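Local coordinates for protein putative surface-anchored fimbrial subunit (Corynebacterium diphtheriae, PDB 3HR6) that forms the shaft of surface pili as their major pilin, a chain of tandem Ig-like modules with stabilizing isopeptide and disulfide bonds, at residues A[381-395]-A[407-419]. Residues are numbered along the deposited sequence; the frame is centred on the assembly and turned at random.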
loop_
_atom_site.group_PDB
_atom_site.type_symbol
_atom_site.label_atom_id
_atom_site.label_comp_id
_atom_site.label_asym_id
_atom_site.label_seq_id
_atom_site.Cartn_x
_atom_site.Cartn_y
_atom_site.Cartn_z
ATOM N N TYR A 381 -11.238 13.268 5.728
ATOM C CA TYR A 381 -11.833 12.403 6.726
ATOM C C TYR A 381 -13.344 12.377 6.526
ATOM O O TYR A 381 -13.984 13.449 6.390
ATOM C CB TYR A 381 -11.524 12.911 8.153
ATOM C CG TYR A 381 -12.197 12.099 9.230
ATOM C CD1 TYR A 381 -11.632 10.907 9.725
ATOM C CD2 TYR A 381 -13.442 12.459 9.709
ATOM C CE1 TYR A 381 -12.256 10.135 10.682
ATOM C CE2 TYR A 381 -14.084 11.690 10.679
ATOM C CZ TYR A 381 -13.469 10.522 11.193
ATOM O OH TYR A 381 -14.070 9.721 12.122
ATOM N N THR A 382 -13.882 11.160 6.511
ATOM C CA THR A 382 -15.308 10.931 6.521
ATOM C C THR A 382 -15.737 10.186 7.747
ATOM O O THR A 382 -15.172 9.162 8.086
ATOM C CB THR A 382 -15.773 10.153 5.265
ATOM O OG1 THR A 382 -15.393 10.908 4.107
ATOM C CG2 THR A 382 -17.295 10.055 5.254
ATOM N N ASP A 383 -16.731 10.733 8.409
ATOM C CA ASP A 383 -17.402 10.132 9.579
ATOM C C ASP A 383 -18.333 9.034 9.125
ATOM O O ASP A 383 -19.260 9.275 8.321
ATOM C CB ASP A 383 -18.135 11.286 10.297
ATOM C CG ASP A 383 -18.931 10.859 11.512
ATOM O OD1 ASP A 383 -19.021 9.682 11.836
ATOM O OD2 ASP A 383 -19.464 11.787 12.188
ATOM N N ALA A 384 -18.036 7.814 9.552
ATOM C CA ALA A 384 -18.774 6.630 9.127
ATOM C C ALA A 384 -20.240 6.712 9.584
ATOM O O ALA A 384 -21.121 6.072 9.006
ATOM C CB ALA A 384 -18.104 5.371 9.646
ATOM N N TRP A 385 -20.488 7.521 10.600
ATOM C CA TRP A 385 -21.821 7.666 11.211
ATOM C C TRP A 385 -22.545 8.938 10.774
ATOM O O TRP A 385 -23.600 9.289 11.318
ATOM C CB TRP A 385 -21.664 7.643 12.746
ATOM C CG TRP A 385 -21.068 6.411 13.206
ATOM C CD1 TRP A 385 -19.716 6.112 13.339
ATOM C CD2 TRP A 385 -21.771 5.219 13.543
ATOM N NE1 TRP A 385 -19.565 4.825 13.743
ATOM C CE2 TRP A 385 -20.807 4.257 13.909
ATOM C CE3 TRP A 385 -23.138 4.881 13.630
ATOM C CZ2 TRP A 385 -21.149 2.995 14.317
ATOM C CZ3 TRP A 385 -23.468 3.628 14.036
ATOM C CH2 TRP A 385 -22.491 2.683 14.370
ATOM N N ALA A 386 -21.967 9.646 9.812
ATOM C CA ALA A 386 -22.587 10.842 9.264
ATOM C C ALA A 386 -24.002 10.505 8.874
ATOM O O ALA A 386 -24.260 9.438 8.324
ATOM C CB ALA A 386 -21.805 11.340 8.035
ATOM N N GLY A 387 -24.911 11.389 9.152
ATOM C CA GLY A 387 -26.308 11.095 8.822
ATOM C C GLY A 387 -27.079 10.140 9.734
ATOM O O GLY A 387 -28.257 9.908 9.504
ATOM N N LYS A 388 -26.447 9.597 10.779
ATOM C CA LYS A 388 -27.197 8.876 11.805
ATOM C C LYS A 388 -27.018 9.633 13.105
ATOM O O LYS A 388 -26.158 9.330 13.909
ATOM C CB LYS A 388 -26.698 7.444 11.983
ATOM C CG LYS A 388 -26.878 6.536 10.756
ATOM C CD LYS A 388 -28.324 6.386 10.362
ATOM C CE LYS A 388 -28.463 5.364 9.219
ATOM N NZ LYS A 388 -29.869 5.072 8.888
ATOM N N GLY A 389 -27.843 10.635 13.301
ATOM C CA GLY A 389 -27.730 11.471 14.470
ATOM C C GLY A 389 -26.415 12.209 14.537
ATOM O O GLY A 389 -25.706 12.356 13.560
ATOM N N THR A 390 -26.122 12.697 15.730
ATOM C CA THR A 390 -24.960 13.517 15.952
ATOM C C THR A 390 -24.002 12.950 16.976
ATOM O O THR A 390 -22.871 13.370 17.008
ATOM C CB THR A 390 -25.330 14.937 16.436
ATOM O OG1 THR A 390 -26.015 14.885 17.695
ATOM C CG2 THR A 390 -26.192 15.658 15.405
ATOM N N GLU A 391 -24.446 12.024 17.812
ATOM C CA GLU A 391 -23.563 11.440 18.821
ATOM C C GLU A 391 -23.964 10.014 19.109
ATOM O O GLU A 391 -25.093 9.601 18.850
ATOM C CB GLU A 391 -23.628 12.221 20.173
ATOM C CG GLU A 391 -23.374 13.719 20.124
ATOM C CD GLU A 391 -21.939 14.160 19.808
ATOM O OE1 GLU A 391 -20.993 13.333 19.735
ATOM O OE2 GLU A 391 -21.773 15.397 19.622
ATOM N N PHE A 392 -23.044 9.289 19.733
ATOM C CA PHE A 392 -23.370 8.045 20.372
ATOM C C PHE A 392 -24.091 8.283 21.697
ATOM O O PHE A 392 -23.974 9.352 22.357
ATOM C CB PHE A 392 -22.114 7.206 20.635
ATOM C CG PHE A 392 -21.411 6.736 19.403
ATOM C CD1 PHE A 392 -21.868 5.634 18.672
ATOM C CD2 PHE A 392 -20.276 7.401 18.941
ATOM C CE1 PHE A 392 -21.221 5.216 17.532
ATOM C CE2 PHE A 392 -19.627 6.989 17.806
ATOM C CZ PHE A 392 -20.084 5.892 17.088
ATOM N N CYS A 393 -24.863 7.285 22.080
ATOM C CA CYS A 393 -25.483 7.325 23.409
ATOM C C CYS A 393 -25.722 5.947 23.925
ATOM O O CYS A 393 -25.813 5.002 23.178
ATOM C CB CYS A 393 -26.763 8.154 23.402
ATOM S SG CYS A 393 -27.900 7.585 22.082
ATOM N N LEU A 394 -25.809 5.832 25.240
ATOM C CA LEU A 394 -26.041 4.543 25.862
ATOM C C LEU A 394 -27.443 4.496 26.439
ATOM O O LEU A 394 -27.898 5.463 27.055
ATOM C CB LEU A 394 -25.045 4.353 26.991
ATOM C CG LEU A 394 -23.572 4.166 26.597
ATOM C CD1 LEU A 394 -22.640 4.406 27.869
ATOM C CD2 LEU A 394 -23.346 2.790 25.955
ATOM N N VAL A 395 -28.101 3.366 26.250
ATOM C CA VAL A 395 -29.414 3.136 26.860
ATOM C C VAL A 395 -29.255 2.007 27.857
ATOM O O VAL A 395 -28.800 0.900 27.523
ATOM C CB VAL A 395 -30.481 2.759 25.808
ATOM C CG1 VAL A 395 -31.785 2.247 26.507
ATOM C CG2 VAL A 395 -30.772 3.920 24.883
ATOM N N PRO A 407 -33.943 6.925 32.560
ATOM C CA PRO A 407 -35.012 7.164 31.556
ATOM C C PRO A 407 -34.587 7.694 30.178
ATOM O O PRO A 407 -35.337 7.546 29.205
ATOM C CB PRO A 407 -35.906 8.190 32.239
ATOM C CG PRO A 407 -35.050 8.816 33.303
ATOM C CD PRO A 407 -34.044 7.824 33.718
ATOM N N LYS A 408 -33.421 8.322 30.097
ATOM C CA LYS A 408 -32.979 8.941 28.864
ATOM C C LYS A 408 -31.646 8.320 28.459
ATOM O O LYS A 408 -30.901 7.831 29.319
ATOM C CB LYS A 408 -32.844 10.452 29.021
ATOM C CG LYS A 408 -34.171 11.181 29.212
ATOM C CD LYS A 408 -33.993 12.702 29.092
ATOM C CE LYS A 408 -35.294 13.491 29.286
ATOM N NZ LYS A 408 -36.443 13.011 28.455
ATOM N N PRO A 409 -31.355 8.345 27.153
ATOM C CA PRO A 409 -30.018 7.952 26.701
ATOM C C PRO A 409 -28.950 8.837 27.333
ATOM O O PRO A 409 -29.184 10.029 27.548
ATOM C CB PRO A 409 -30.085 8.151 25.182
ATOM C CG PRO A 409 -31.531 8.051 24.854
ATOM C CD PRO A 409 -32.252 8.642 26.021
ATOM N N VAL A 410 -27.785 8.248 27.621
ATOM C CA VAL A 410 -26.637 8.980 28.156
ATOM C C VAL A 410 -25.728 9.309 26.967
ATOM O O VAL A 410 -25.161 8.388 26.363
ATOM C CB VAL A 410 -25.851 8.131 29.190
ATOM C CG1 VAL A 410 -24.661 8.888 29.721
ATOM C CG2 VAL A 410 -26.738 7.700 30.353
ATOM N N ILE A 411 -25.596 10.600 26.650
ATOM C CA ILE A 411 -24.812 11.020 25.485
ATOM C C ILE A 411 -23.361 10.694 25.789
ATOM O O ILE A 411 -22.887 10.919 26.907
ATOM C CB ILE A 411 -24.963 12.521 25.148
ATOM C CG1 ILE A 411 -26.429 12.867 24.863
ATOM C CG2 ILE A 411 -24.090 12.874 23.922
ATOM C CD1 ILE A 411 -27.098 11.899 23.919
ATOM N N VAL A 412 -22.695 10.081 24.828
ATOM C CA VAL A 412 -21.284 9.797 24.930
ATOM C C VAL A 412 -20.614 10.404 23.706
ATOM O O VAL A 412 -20.910 10.007 22.580
ATOM C CB VAL A 412 -21.016 8.287 25.050
ATOM C CG1 VAL A 412 -19.513 7.989 25.102
ATOM C CG2 VAL A 412 -21.748 7.709 26.273
ATOM N N LYS A 413 -19.756 11.392 23.932
ATOM C CA LYS A 413 -18.999 12.084 22.879
ATOM C C LYS A 413 -17.825 11.208 22.459
ATOM O O LYS A 413 -16.897 10.995 23.252
ATOM C CB LYS A 413 -18.472 13.436 23.392
ATOM C CG LYS A 413 -19.555 14.482 23.718
ATOM C CD LYS A 413 -19.011 15.674 24.514
ATOM C CE LYS A 413 -19.776 16.983 24.228
ATOM N NZ LYS A 413 -19.389 18.129 25.121
ATOM N N LEU A 414 -17.887 10.671 21.251
ATOM C CA LEU A 414 -16.856 9.808 20.722
ATOM C C LEU A 414 -16.774 10.038 19.240
ATOM O O LEU A 414 -17.640 9.600 18.508
ATOM C CB LEU A 414 -17.213 8.347 21.013
ATOM C CG LEU A 414 -16.004 7.440 20.834
ATOM C CD1 LEU A 414 -15.082 7.534 22.087
ATOM C CD2 LEU A 414 -16.466 6.041 20.520
ATOM N N GLU A 415 -15.726 10.718 18.798
ATOM C CA GLU A 415 -15.592 11.050 17.390
ATOM C C GLU A 415 -14.120 11.210 17.051
ATOM O O GLU A 415 -13.265 11.429 17.934
ATOM C CB GLU A 415 -16.386 12.308 17.041
ATOM C CG GLU A 415 -15.816 13.555 17.597
ATOM C CD GLU A 415 -16.625 14.782 17.211
ATOM O OE1 GLU A 415 -17.886 14.731 17.277
ATOM O OE2 GLU A 415 -15.972 15.804 16.876
ATOM N N ALA A 416 -13.815 11.141 15.769
ATOM C CA ALA A 416 -12.459 11.297 15.291
ATOM C C ALA A 416 -12.467 12.324 14.193
ATOM O O ALA A 416 -13.518 12.808 13.777
ATOM C CB ALA A 416 -11.907 9.950 14.777
ATOM N N ASN A 417 -11.282 12.679 13.734
ATOM C CA ASN A 417 -11.150 13.620 12.645
ATOM C C ASN A 417 -9.845 13.333 11.912
ATOM O O ASN A 417 -9.138 12.373 12.239
ATOM C CB ASN A 417 -11.240 15.041 13.191
ATOM C CG ASN A 417 -10.174 15.335 14.198
ATOM O OD1 ASN A 417 -8.984 15.303 13.867
ATOM N ND2 ASN A 417 -10.583 15.620 15.439
ATOM N N GLU A 418 -9.515 14.182 10.927
ATOM C CA GLU A 418 -8.315 13.955 10.136
ATOM C C GLU A 418 -7.014 13.922 10.931
ATOM O O GLU A 418 -6.081 13.251 10.522
ATOM C CB GLU A 418 -8.203 14.985 8.997
ATOM C CG GLU A 418 -7.932 16.407 9.460
ATOM C CD GLU A 418 -8.268 17.483 8.404
ATOM O OE1 GLU A 418 -8.926 17.175 7.386
ATOM O OE2 GLU A 418 -7.860 18.639 8.602
ATOM N N SER A 419 -6.971 14.600 12.058
ATOM C CA SER A 419 -5.782 14.589 12.910
ATOM C C SER A 419 -5.667 13.417 13.877
ATOM O O SER A 419 -4.614 13.248 14.492
ATOM C CB SER A 419 -5.655 15.880 13.701
ATOM O OG SER A 419 -6.438 15.899 14.897
HETATM O O HOH W 1 -15.943 10.719 13.716
HETATM O O HOH W 2 -10.966 16.091 6.389
HETATM O O HOH W 3 -20.062 12.970 16.553
HETATM O O HOH W 4 -20.474 10.679 19.990
HETATM O O HOH W 5 -18.377 14.292 19.796
#
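Tyr381 turns its CG away from its own backbone N (chi1 176°), which lays the ring along the backbone of Ala416 and Asn417. Phe392 has CG anti to its carbonyl carbon (chi1 -65°), and its ring edge meets the Leu414 backbone, CE2 of Phe392 lying 3.4 Å from Leu414 O in the ring plane. Strands 391-398 and 410-412 form a beta hairpin in one of the tandem Ig-like modules of this pilin; Tyr381, on strand 378-383, meets the chain that follows it. Strand 410-412 is outermost in its four-stranded sheet within the chain. Leu394 and Val410 are a hydrogen-bonded antiparallel pair, with Leu394 N to Val410 O at 2.9 Å and Val410 N to Leu394 O at 2.8 Å. Leu394 CD1 also packs against Val412 CG2. Cys393 sits opposite Ile411 in a non-hydrogen-bonded pair. Cys393 CB lies 3.8 Å from Pro409 CB, and Cys393 SG is in the disulfide to Cys333 on the neighbouring strand 327-333. Arg332 makes a cation-pi contact with the Phe392 ring. Val412 N donates an almost straight bond to Phe392 O, 2.9 Å long. On the other side of this pair a water stands between Phe392 N and Val412 O, 2.7 Å from the latter, and also accepts from Leu414 N. Another donates to both Glu391 OE1 and Glu415 OE1. Glu391 OE1 and Glu415 OE1 are 4.2 Å apart, and the shared water probably eases their repulsion. At the far end a water links Tyr381 OH to Ala416 N. The Tyr381 ring carries a CH-pi contact on one face: Asn417 CA stands 3.8 Å from its centroid, 6° off the ring normal.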